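Local atomic coordinates of uncharacterized protein A6V7T0 (Pseudomonas aeruginosa, PDB entry 3K12), a protein that is of unknown function but belongs to the YjgF-like clan of small alpha/beta proteins and is assembled here as a trimer. Residues T39-E44 with V79-F84; S55-Q59 with W83-R88; L61-L67 with P90-L96; L66-D72 with W104-I109. All blocks are in the same frame, centred on the assembly; numbering follows the deposited sequence. Where two conformers were deposited one is given.

Contact 1 (T39-E44 with V79-F84)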
# COMPACT_ATOMS: atom_id res chain seq x y z
N THR D 39 3.09 16.60 -8.99
CA THR D 39 3.95 15.43 -8.96
C THR D 39 5.39 15.83 -8.59
O THR D 39 6.05 15.18 -7.77
CB THR D 39 3.90 14.66 -10.29
OG1 THR D 39 2.54 14.26 -10.55
CG2 THR D 39 4.79 13.42 -10.23
N ARG D 40 5.88 16.93 -9.20
CA ARG D 40 7.23 17.41 -8.89
C ARG D 40 7.33 17.81 -7.42
O ARG D 40 8.31 17.46 -6.77
CB ARG D 40 7.53 18.66 -9.71
CG ARG D 40 7.49 18.48 -11.18
CD ARG D 40 7.55 19.84 -11.97
NE ARG D 40 7.64 19.49 -13.38
CZ ARG D 40 8.71 18.87 -13.89
NH1 ARG D 40 8.74 18.49 -15.15
NH2 ARG D 40 9.74 18.63 -13.10
N GLN D 41 6.35 18.58 -6.94
CA GLN D 41 6.33 19.00 -5.53
C GLN D 41 6.43 17.79 -4.58
O GLN D 41 7.21 17.81 -3.62
CB GLN D 41 5.08 19.77 -5.16
CG GLN D 41 4.99 21.20 -5.71
CD GLN D 41 3.69 21.84 -5.33
OE1 GLN D 41 3.37 21.97 -4.15
NE2 GLN D 41 2.89 22.22 -6.34
N ILE D 42 5.63 16.76 -4.88
CA ILE D 42 5.59 15.56 -4.06
C ILE D 42 6.91 14.82 -4.12
O ILE D 42 7.46 14.46 -3.09
CB ILE D 42 4.42 14.66 -4.48
CG1 ILE D 42 3.08 15.29 -4.06
CG2 ILE D 42 4.58 13.24 -3.89
CD1 ILE D 42 1.90 14.72 -4.80
N LEU D 43 7.44 14.58 -5.33
CA LEU D 43 8.69 13.90 -5.43
C LEU D 43 9.83 14.67 -4.80
O LEU D 43 10.75 14.07 -4.23
CB LEU D 43 9.02 13.54 -6.89
CG LEU D 43 8.06 12.49 -7.50
CD1 LEU D 43 8.26 12.46 -9.03
CD2 LEU D 43 8.36 11.13 -6.94
N GLU D 44 9.78 16.02 -4.88
CA GLU D 44 10.82 16.78 -4.20
C GLU D 44 10.73 16.64 -2.68
O GLU D 44 11.78 16.51 -2.02
CB GLU D 44 10.83 18.25 -4.57
CG GLU D 44 11.87 18.96 -3.74
CD GLU D 44 12.19 20.34 -4.21
OE1 GLU D 44 13.39 20.65 -4.32
OE2 GLU D 44 11.22 21.09 -4.44
N VAL D 79 6.57 13.28 -15.62
CA VAL D 79 7.50 13.65 -14.54
C VAL D 79 8.21 12.42 -13.95
O VAL D 79 9.42 12.44 -13.74
CB VAL D 79 6.78 14.46 -13.43
CG1 VAL D 79 7.70 14.79 -12.29
CG2 VAL D 79 6.18 15.72 -14.04
N TRP D 80 7.43 11.36 -13.67
CA TRP D 80 7.99 10.12 -13.16
C TRP D 80 9.19 9.65 -14.00
O TRP D 80 10.24 9.30 -13.48
CB TRP D 80 6.89 9.04 -13.11
CG TRP D 80 7.33 7.76 -12.48
CD1 TRP D 80 7.92 6.71 -13.11
CD2 TRP D 80 7.22 7.39 -11.09
NE1 TRP D 80 8.20 5.70 -12.20
CE2 TRP D 80 7.77 6.10 -10.96
CE3 TRP D 80 6.70 8.03 -9.96
CZ2 TRP D 80 7.81 5.41 -9.72
CZ3 TRP D 80 6.74 7.36 -8.73
CH2 TRP D 80 7.30 6.06 -8.62
N ASP D 81 9.00 9.67 -15.33
CA ASP D 81 10.03 9.21 -16.26
C ASP D 81 11.26 10.14 -16.33
O ASP D 81 12.34 9.72 -16.78
CB ASP D 81 9.42 9.02 -17.66
CG ASP D 81 8.43 7.87 -17.72
OD1 ASP D 81 8.40 7.02 -16.80
OD2 ASP D 81 7.66 7.82 -18.71
N GLN D 82 11.10 11.36 -15.86
CA GLN D 82 12.21 12.33 -15.82
C GLN D 82 12.93 12.39 -14.51
O GLN D 82 13.88 13.11 -14.38
CB GLN D 82 11.68 13.75 -16.11
CG GLN D 82 11.33 13.95 -17.56
CD GLN D 82 10.54 15.21 -17.83
OE1 GLN D 82 10.45 16.13 -16.99
NE2 GLN D 82 9.95 15.26 -19.01
N TRP D 83 12.47 11.63 -13.52
CA TRP D 83 12.90 11.84 -12.14
C TRP D 83 13.98 10.87 -11.64
O TRP D 83 14.89 11.26 -10.93
CB TRP D 83 11.66 11.75 -11.23
CG TRP D 83 11.96 12.21 -9.82
CD1 TRP D 83 12.22 11.42 -8.75
CD2 TRP D 83 12.00 13.56 -9.36
NE1 TRP D 83 12.46 12.21 -7.63
CE2 TRP D 83 12.33 13.52 -7.98
CE3 TRP D 83 11.79 14.79 -9.97
CZ2 TRP D 83 12.46 14.69 -7.21
CZ3 TRP D 83 11.91 15.95 -9.19
CH2 TRP D 83 12.22 15.88 -7.83
N PHE D 84 13.79 9.59 -11.93
CA PHE D 84 14.62 8.55 -11.32
C PHE D 84 15.80 8.14 -12.17
O PHE D 84 15.69 8.15 -13.41
CB PHE D 84 13.77 7.30 -11.00
CG PHE D 84 12.71 7.54 -9.94
CD1 PHE D 84 13.07 7.52 -8.58
CD2 PHE D 84 11.40 7.76 -10.30
CE1 PHE D 84 12.11 7.72 -7.61
CE2 PHE D 84 10.42 7.97 -9.32
CZ PHE D 84 10.79 7.95 -7.95
O HOH W 1 12.47 11.66 -4.76
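The backbone oxygen of L43 and the indole NE1 of W83 are joined by one water, which gives a proton to L43 O and accepts one from W83 NE1 at 2.9 Å. Beside this bridge the indole lies against helix 35-52. L43 CB sits over one face of the six-membered ring, 3.7 Å from its centroid and 22° off the normal, a CH-pi contact, while L43 CD1 reaches back along the same ring system toward W83 CG. With CG anti to the backbone N (chi1 -169°), W83 carries its ring across to the other helix. The second leucine branch, L43 CD2, approaches F84 CZ at 4.1 Å, the two side chains crossing at about a right angle. One turn earlier V79 packs against both T39 and R40: V79 CG1 meets T39 CG2 at 3.8 Å, and CG2 lies over one face of the R40 guanidinium. The extended R40 chain runs on to Q82, where R40 NH1 makes a weak hydrogen bond to Q82 OE1 (3.4 Å). On the inner side T39 and I42 rest on V106 and M108 of strand 106-113. The segment axes, 10.6 Å apart at closest approach and crossing at -38°, describe two helices packed side by side on one face of the mixed sheet, the layered alpha/beta arrangement of the YjgF-like fold.

Contact 2 (S55-Q59 with W83-R88)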
# COMPACT_ATOMS: atom_id res chain seq x y z
N SER D 55 19.00 8.29 2.93
CA SER D 55 18.49 7.57 1.77
C SER D 55 18.50 8.54 0.58
O SER D 55 18.98 9.68 0.68
CB SER D 55 17.09 7.03 2.03
OG SER D 55 16.57 6.23 0.96
N ASP D 56 17.95 8.09 -0.55
CA ASP D 56 17.97 8.91 -1.77
C ASP D 56 17.00 8.32 -2.78
O ASP D 56 16.46 7.22 -2.56
CB ASP D 56 19.39 9.05 -2.35
CG ASP D 56 19.98 7.73 -2.78
OD1 ASP D 56 19.52 7.18 -3.81
OD2 ASP D 56 20.91 7.21 -2.11
N ARG D 57 16.76 9.01 -3.88
CA ARG D 57 15.73 8.60 -4.83
C ARG D 57 16.05 7.34 -5.60
O ARG D 57 15.17 6.84 -6.30
CB ARG D 57 15.37 9.73 -5.80
CG ARG D 57 16.45 10.03 -6.84
CD ARG D 57 15.92 11.07 -7.81
NE ARG D 57 15.90 12.37 -7.16
CZ ARG D 57 15.74 13.52 -7.82
NH1 ARG D 57 15.54 13.51 -9.12
NH2 ARG D 57 15.80 14.67 -7.16
N GLY D 58 17.28 6.86 -5.47
CA GLY D 58 17.67 5.58 -6.06
C GLY D 58 17.43 4.41 -5.13
O GLY D 58 17.77 3.29 -5.49
N GLN D 59 16.88 4.65 -3.94
CA GLN D 59 16.70 3.60 -2.93
C GLN D 59 15.23 3.37 -2.60
O GLN D 59 14.91 2.76 -1.56
CB GLN D 59 17.45 3.97 -1.65
CG GLN D 59 18.97 4.04 -1.82
CD GLN D 59 19.69 4.06 -0.49
OE1 GLN D 59 20.55 4.91 -0.24
NE2 GLN D 59 19.35 3.12 0.38
N TRP D 83 12.47 11.63 -13.52
CA TRP D 83 12.90 11.84 -12.14
C TRP D 83 13.98 10.87 -11.64
O TRP D 83 14.89 11.26 -10.93
CB TRP D 83 11.66 11.75 -11.23
CG TRP D 83 11.96 12.21 -9.82
CD1 TRP D 83 12.22 11.42 -8.75
CD2 TRP D 83 12.00 13.56 -9.36
NE1 TRP D 83 12.46 12.21 -7.63
CE2 TRP D 83 12.33 13.52 -7.98
CE3 TRP D 83 11.79 14.79 -9.97
CZ2 TRP D 83 12.46 14.69 -7.21
CZ3 TRP D 83 11.91 15.95 -9.19
CH2 TRP D 83 12.22 15.88 -7.83
N PHE D 84 13.79 9.59 -11.93
CA PHE D 84 14.62 8.55 -11.32
C PHE D 84 15.80 8.14 -12.17
O PHE D 84 15.69 8.15 -13.41
CB PHE D 84 13.77 7.30 -11.00
CG PHE D 84 12.71 7.54 -9.94
CD1 PHE D 84 13.07 7.52 -8.58
CD2 PHE D 84 11.40 7.76 -10.30
CE1 PHE D 84 12.11 7.72 -7.61
CE2 PHE D 84 10.42 7.97 -9.32
CZ PHE D 84 10.79 7.95 -7.95
N PRO D 85 16.94 7.79 -11.53
CA PRO D 85 18.08 7.26 -12.29
C PRO D 85 17.68 6.02 -13.09
O PRO D 85 16.83 5.22 -12.65
CB PRO D 85 19.13 6.96 -11.23
CG PRO D 85 18.49 7.25 -9.90
CD PRO D 85 17.19 7.89 -10.08
N GLU D 86 18.27 5.84 -14.27
CA GLU D 86 17.89 4.73 -15.15
C GLU D 86 18.01 3.40 -14.42
O GLU D 86 19.02 3.11 -13.82
CB GLU D 86 18.77 4.70 -16.43
CG GLU D 86 18.28 3.59 -17.40
CD GLU D 86 19.12 3.38 -18.64
OE1 GLU D 86 20.23 3.93 -18.73
OE2 GLU D 86 18.64 2.64 -19.53
N GLY D 87 16.93 2.62 -14.51
CA GLY D 87 16.91 1.28 -13.97
C GLY D 87 16.66 1.20 -12.47
O GLY D 87 16.50 0.08 -11.94
N ARG D 88 16.59 2.34 -11.78
CA ARG D 88 16.46 2.35 -10.32
C ARG D 88 15.13 2.91 -9.83
O ARG D 88 14.95 3.12 -8.63
CB ARG D 88 17.61 3.10 -9.65
CG ARG D 88 18.96 2.36 -9.69
CD ARG D 88 19.99 3.03 -8.78
NE ARG D 88 20.68 4.15 -9.43
CZ ARG D 88 21.36 5.10 -8.78
NH1 ARG D 88 21.97 6.07 -9.45
NH2 ARG D 88 21.43 5.07 -7.45
O HOH W 2 14.34 4.29 -6.30
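R57 lays its guanidinium flat on the indole of W83, a stacked cation-pi pair that joins the loop before strand 60-67 to the loop leading out of helix 73-83 in this YjgF-like fold. The planes are only 4° apart and R57 CZ stands 3.8 Å from the centroid of the five-membered ring of W83, although the two side chains as a whole cross at about a right angle. The bend at chi3 (74°) turns the end of the arginine over the indole. There NH1 lies above CE2, and R57 NH2 faces W83 CZ2 at 3.3 Å. R57 NH1 also donates to W83 O at 3.0 Å, meeting a lone pair in the carbonyl plane, so the stack and the bond together fix the rotation of the guanidinium. NH2 has a salt bridge with D47 of helix 35-52, which should help hold the positive charge over the ring.

Each loop is folded by its own turn, type I from D56 to Q59 and type II from P85 to R88. D56 OD1 completes an Asx turn by accepting from G58 N. P85 CD packs beside R57 CG, the two side chains slanting across one another, and G58 CA lies 4.3 Å from P85 CG.

The backbone of R57 uses the neighbouring aromatic differently. R57 O comes in at the edge of the F84 ring, near its plane, 3.2 Å from F84 CD1.

Contact 3 (L61-L67 with P90-L96)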
# COMPACT_ATOMS: atom_id res chain seq x y z
N LEU D 61 11.59 1.65 -2.78
CA LEU D 61 11.21 0.24 -3.01
C LEU D 61 9.82 0.15 -3.60
O LEU D 61 9.63 -0.57 -4.59
CB LEU D 61 11.25 -0.55 -1.69
CG LEU D 61 12.66 -0.61 -1.10
CD1 LEU D 61 12.61 -1.07 0.36
CD2 LEU D 61 13.67 -1.47 -1.89
N SER D 62 8.85 0.88 -3.01
CA SER D 62 7.48 0.85 -3.53
C SER D 62 6.85 2.21 -3.42
O SER D 62 7.10 2.93 -2.43
CB SER D 62 6.59 -0.20 -2.80
OG SER D 62 6.39 0.16 -1.45
N VAL D 63 6.04 2.57 -4.40
CA VAL D 63 5.22 3.80 -4.33
C VAL D 63 3.81 3.47 -4.74
O VAL D 63 3.58 2.93 -5.82
CB VAL D 63 5.80 4.96 -5.24
CG1 VAL D 63 4.96 6.24 -5.05
CG2 VAL D 63 7.23 5.20 -4.89
N ARG D 64 2.86 3.75 -3.86
CA ARG D 64 1.45 3.67 -4.18
C ARG D 64 1.04 5.03 -4.67
O ARG D 64 1.27 6.04 -4.01
CB ARG D 64 0.66 3.27 -2.91
CG ARG D 64 -0.83 3.11 -3.13
CD ARG D 64 -1.16 1.89 -4.03
NE ARG D 64 -2.60 1.73 -4.05
CZ ARG D 64 -3.40 2.06 -5.05
NH1 ARG D 64 -4.71 1.93 -4.89
NH2 ARG D 64 -2.91 2.47 -6.23
N ILE D 65 0.46 5.08 -5.86
CA ILE D 65 0.08 6.36 -6.49
C ILE D 65 -1.42 6.42 -6.64
O ILE D 65 -2.02 5.60 -7.37
CB ILE D 65 0.74 6.54 -7.88
CG1 ILE D 65 2.24 6.37 -7.76
CG2 ILE D 65 0.38 7.92 -8.45
CD1 ILE D 65 3.01 6.40 -9.13
N LEU D 66 -2.04 7.38 -5.96
CA LEU D 66 -3.49 7.59 -6.01
C LEU D 66 -3.71 8.82 -6.88
O LEU D 66 -3.29 9.91 -6.52
CB LEU D 66 -4.06 7.77 -4.59
CG LEU D 66 -3.59 6.75 -3.54
CD1 LEU D 66 -4.10 7.18 -2.16
CD2 LEU D 66 -4.16 5.38 -3.91
N LEU D 67 -4.36 8.62 -8.02
CA LEU D 67 -4.49 9.67 -9.03
C LEU D 67 -5.94 10.13 -9.06
O LEU D 67 -6.84 9.32 -9.15
CB LEU D 67 -4.04 9.12 -10.39
CG LEU D 67 -4.11 10.08 -11.57
CD1 LEU D 67 -3.09 11.22 -11.47
CD2 LEU D 67 -3.77 9.29 -12.83
N PRO D 90 11.42 2.95 -8.46
CA PRO D 90 10.80 1.95 -7.60
C PRO D 90 9.62 1.26 -8.24
O PRO D 90 9.04 1.76 -9.23
CB PRO D 90 10.29 2.78 -6.43
CG PRO D 90 9.95 4.16 -7.07
CD PRO D 90 11.11 4.34 -8.05
N THR D 91 9.23 0.13 -7.64
CA THR D 91 7.96 -0.49 -8.02
C THR D 91 6.83 0.47 -7.70
O THR D 91 6.93 1.26 -6.77
CB THR D 91 7.74 -1.85 -7.31
OG1 THR D 91 7.44 -1.64 -5.91
CG2 THR D 91 8.94 -2.75 -7.50
N ARG D 92 5.74 0.39 -8.46
CA ARG D 92 4.63 1.31 -8.30
C ARG D 92 3.32 0.63 -8.60
O ARG D 92 3.27 -0.38 -9.30
CB ARG D 92 4.83 2.61 -9.10
CG ARG D 92 5.32 2.43 -10.52
CD ARG D 92 5.21 3.72 -11.32
NE ARG D 92 3.89 3.92 -11.92
CZ ARG D 92 3.57 5.00 -12.63
NH1 ARG D 92 4.47 5.98 -12.80
NH2 ARG D 92 2.35 5.13 -13.14
N ALA D 93 2.26 1.20 -8.09
CA ALA D 93 0.90 0.77 -8.44
C ALA D 93 0.02 1.99 -8.42
O ALA D 93 -0.07 2.68 -7.40
CB ALA D 93 0.39 -0.29 -7.48
N CYS D 94 -0.61 2.28 -9.55
CA CYS D 94 -1.37 3.51 -9.71
C CYS D 94 -2.79 3.16 -10.02
O CYS D 94 -3.03 2.31 -10.88
CB CYS D 94 -0.80 4.31 -10.89
SG CYS D 94 -1.70 5.88 -11.25
N SER D 95 -3.72 3.79 -9.31
CA SER D 95 -5.15 3.65 -9.61
C SER D 95 -5.86 4.99 -9.37
O SER D 95 -5.27 5.93 -8.82
CB SER D 95 -5.74 2.51 -8.78
OG SER D 95 -5.75 2.85 -7.39
N LEU D 96 -7.11 5.10 -9.78
CA LEU D 96 -7.83 6.36 -9.62
C LEU D 96 -8.49 6.32 -8.26
O LEU D 96 -8.98 5.27 -7.81
CB LEU D 96 -8.85 6.53 -10.74
CG LEU D 96 -8.25 6.69 -12.15
CD1 LEU D 96 -9.34 6.78 -13.23
CD2 LEU D 96 -7.36 7.91 -12.29
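R64 sets out with CG anti to the backbone N (chi1 -178°) and bends at chi2 (68°), which swings its guanidinium over strand 91-96 to S95. Strands 60-67 and 91-96 are the parallel pair of a right-handed beta-alpha-beta crossover whose connection is helix 73-83. NH1 and NH2 of R64 both grip S95 OG end-on, NH1 at 2.9 Å, with the oxygen almost in the guanidinium plane. R64 NH2 also donates to A93 O at 3.1 Å, from well above the carbonyl plane. I65 N reaches A93 O from the opposite face, in a nearly straight bond of 2.9 Å, so this oxygen serves both the sheet and the arginine. Across one guanidinium face lies L66 CD2 of the same strand.

The backbone bonds keep a parallel register from S62 opposite T91 to L67 opposite L96. At its start T91 OG1 turns back on the chain and donates to L61 O at 2.8 Å, on a lone pair in the carbonyl plane, beside a weak bond from T91 N. L61 and S62 together face V111 in a classic beta bulge.

V63, I65 and L67 line the face toward helix 73-83. V63 CG2 touches P90 CG, and L67 lies beside L96, pointing the same way. R92, hydrogen-bonded to N77 and set against W80 in a cation-pi contact, offers its guanidinium face to isoleucine: I65 CD1 sits over its centre, 3.8 Å from R92 CZ.

Contact 4 (L66-D72 with W104-I109)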
# COMPACT_ATOMS: atom_id res chain seq x y z
N LEU D 66 -2.04 7.38 -5.96
CA LEU D 66 -3.49 7.59 -6.01
C LEU D 66 -3.71 8.82 -6.88
O LEU D 66 -3.29 9.91 -6.52
CB LEU D 66 -4.06 7.77 -4.59
CG LEU D 66 -3.59 6.75 -3.54
CD1 LEU D 66 -4.10 7.18 -2.16
CD2 LEU D 66 -4.16 5.38 -3.91
N LEU D 67 -4.36 8.62 -8.02
CA LEU D 67 -4.49 9.67 -9.03
C LEU D 67 -5.94 10.13 -9.06
O LEU D 67 -6.84 9.32 -9.15
CB LEU D 67 -4.04 9.12 -10.39
CG LEU D 67 -4.11 10.08 -11.57
CD1 LEU D 67 -3.09 11.22 -11.47
CD2 LEU D 67 -3.77 9.29 -12.83
N ALA D 68 -6.17 11.45 -8.98
CA ALA D 68 -7.55 11.95 -8.89
C ALA D 68 -8.33 11.88 -10.21
O ALA D 68 -9.54 11.64 -10.18
CB ALA D 68 -7.57 13.38 -8.33
N HIS D 69 -7.65 12.09 -11.33
CA HIS D 69 -8.30 12.29 -12.63
C HIS D 69 -7.54 11.55 -13.72
O HIS D 69 -6.33 11.73 -13.89
CB HIS D 69 -8.35 13.78 -13.00
CG HIS D 69 -8.96 14.65 -11.95
ND1 HIS D 69 -10.30 14.62 -11.64
CD2 HIS D 69 -8.40 15.58 -11.14
CE1 HIS D 69 -10.55 15.50 -10.68
NE2 HIS D 69 -9.41 16.09 -10.36
N ARG D 70 -8.28 10.75 -14.48
CA ARG D 70 -7.73 9.95 -15.57
C ARG D 70 -6.91 10.75 -16.58
O ARG D 70 -5.86 10.28 -17.04
CB ARG D 70 -8.87 9.25 -16.30
CG ARG D 70 -8.40 8.46 -17.51
CD ARG D 70 -9.54 7.66 -18.09
NE ARG D 70 -9.91 6.55 -17.22
CZ ARG D 70 -9.19 5.44 -17.08
NH1 ARG D 70 -8.04 5.30 -17.75
NH2 ARG D 70 -9.61 4.48 -16.27
N GLU D 71 -7.39 11.95 -16.91
CA GLU D 71 -6.72 12.78 -17.91
C GLU D 71 -5.34 13.27 -17.46
O GLU D 71 -4.58 13.80 -18.27
CB GLU D 71 -7.59 13.97 -18.35
CG GLU D 71 -7.94 14.98 -17.29
CD GLU D 71 -9.22 14.67 -16.52
OE1 GLU D 71 -9.71 13.51 -16.51
OE2 GLU D 71 -9.73 15.63 -15.89
N ASP D 72 -5.02 13.09 -16.17
CA ASP D 72 -3.72 13.48 -15.62
C ASP D 72 -2.67 12.37 -15.64
O ASP D 72 -1.51 12.58 -15.24
CB ASP D 72 -3.91 13.97 -14.18
CG ASP D 72 -4.44 15.40 -14.10
OD1 ASP D 72 -4.46 16.10 -15.14
OD2 ASP D 72 -4.83 15.82 -12.99
N TRP D 104 -6.23 18.25 -4.72
CA TRP D 104 -5.11 17.34 -4.89
C TRP D 104 -5.30 16.49 -6.13
O TRP D 104 -6.35 15.85 -6.27
CB TRP D 104 -5.04 16.40 -3.69
CG TRP D 104 -4.75 17.10 -2.38
CD1 TRP D 104 -4.22 18.36 -2.21
CD2 TRP D 104 -4.95 16.57 -1.08
NE1 TRP D 104 -4.09 18.64 -0.86
CE2 TRP D 104 -4.54 17.55 -0.15
CE3 TRP D 104 -5.45 15.35 -0.60
CZ2 TRP D 104 -4.60 17.34 1.23
CZ3 TRP D 104 -5.52 15.16 0.78
CH2 TRP D 104 -5.11 16.15 1.67
N ARG D 105 -4.31 16.46 -7.01
CA ARG D 105 -4.43 15.68 -8.24
C ARG D 105 -3.79 14.32 -8.06
O ARG D 105 -4.05 13.40 -8.85
CB ARG D 105 -3.78 16.41 -9.43
CG ARG D 105 -4.53 17.68 -9.85
CD ARG D 105 -3.85 18.42 -11.00
NE ARG D 105 -4.69 19.56 -11.38
CZ ARG D 105 -5.76 19.51 -12.17
NH1 ARG D 105 -6.13 18.37 -12.76
NH2 ARG D 105 -6.47 20.61 -12.39
N VAL D 106 -2.97 14.17 -7.02
CA VAL D 106 -2.24 12.93 -6.81
C VAL D 106 -1.75 12.86 -5.37
O VAL D 106 -1.50 13.87 -4.72
CB VAL D 106 -1.06 12.78 -7.82
CG1 VAL D 106 0.00 13.86 -7.63
CG2 VAL D 106 -0.45 11.36 -7.76
N GLU D 107 -1.63 11.63 -4.88
CA GLU D 107 -1.08 11.38 -3.56
C GLU D 107 -0.21 10.14 -3.67
O GLU D 107 -0.58 9.19 -4.35
CB GLU D 107 -2.21 11.16 -2.56
CG GLU D 107 -1.70 10.86 -1.13
CD GLU D 107 -2.78 10.98 -0.04
OE1 GLU D 107 -2.46 10.65 1.14
OE2 GLU D 107 -3.91 11.41 -0.33
N MSE D 108 0.95 10.17 -3.02
CA MSE D 108 1.89 9.03 -3.06
C MSE D 108 2.19 8.55 -1.66
O MSE D 108 2.26 9.35 -0.70
CB MSE D 108 3.20 9.45 -3.69
CG MSE D 108 3.01 9.71 -5.18
SE MSE D 108 4.71 10.05 -6.05
CE MSE D 108 4.07 10.58 -7.80
N ILE D 109 2.43 7.24 -1.55
CA ILE D 109 2.77 6.58 -0.28
C ILE D 109 4.00 5.72 -0.53
O ILE D 109 4.04 4.97 -1.52
CB ILE D 109 1.61 5.65 0.20
CG1 ILE D 109 0.26 6.34 0.09
CG2 ILE D 109 1.89 5.19 1.65
CD1 ILE D 109 -0.96 5.37 0.16
O HOH W 3 -5.44 13.81 -11.12
O HOH W 4 -7.93 17.76 -8.59
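L66 and E107 form an antiparallel hydrogen-bonded pair, L66 N giving to E107 O at 2.8 Å and E107 N to L66 O, and L67 faces V106 as the adjoining non-hydrogen-bonded pair. The strands then part, yet A68 N still reaches R105 O at 2.9 Å. A68 CB packs 3.4 Å from W104 O. Farther on, the R105 chain stretches from CG to NE across D72 at about a right angle, and R105 NH1 forms a salt bridge of 2.9 Å with the syn lone pair of D72 OD2. The carboxylate oxygen lies in the guanidinium plane, but the two flat groups are turned 64° apart. OD2 has a second partner, a water that also donates to R105 O, so this carboxylate ties both the side chain and the backbone of R105 to the short 3-10 turn. On the sheet, L66 CD1 meets I109 CD1 at 4.3 Å, and E107 turns to the same face, where its OE1 is hydrogen-bonded to a glycerol, probably from the crystallisation liquor, and A93 of a neighbouring subunit packs close by. The pairing joins two interior strands, 60-67 and 106-113, of the mixed sheet in the YjgF-like fold, whose face at L66 and E107 is turned to the trimer interface.

How the contacts relate
From the N terminus, helix 35-52 opens contact 1, which helix 73-83 closes after strand 60-67. Contact 2 starts in the loop after the first helix and ends just beyond the second, sharing W83 and F84 with contact 1. Contacts 3 and 4 open on strand 60-67, overlapping at L66 and L67, and close on its two neighbours, strand 91-96 and later strand 106-113. Contacts 1 and 2 close on the same stretch, each of them crosses contacts 3 and 4, and contacts 3 and 4 cross each other. Contacts 3 and 4 build the sheet, contact 1 pairs the helices upon it, with W80 touching V63, P90 and R92, and contact 2 fastens the loops at one end.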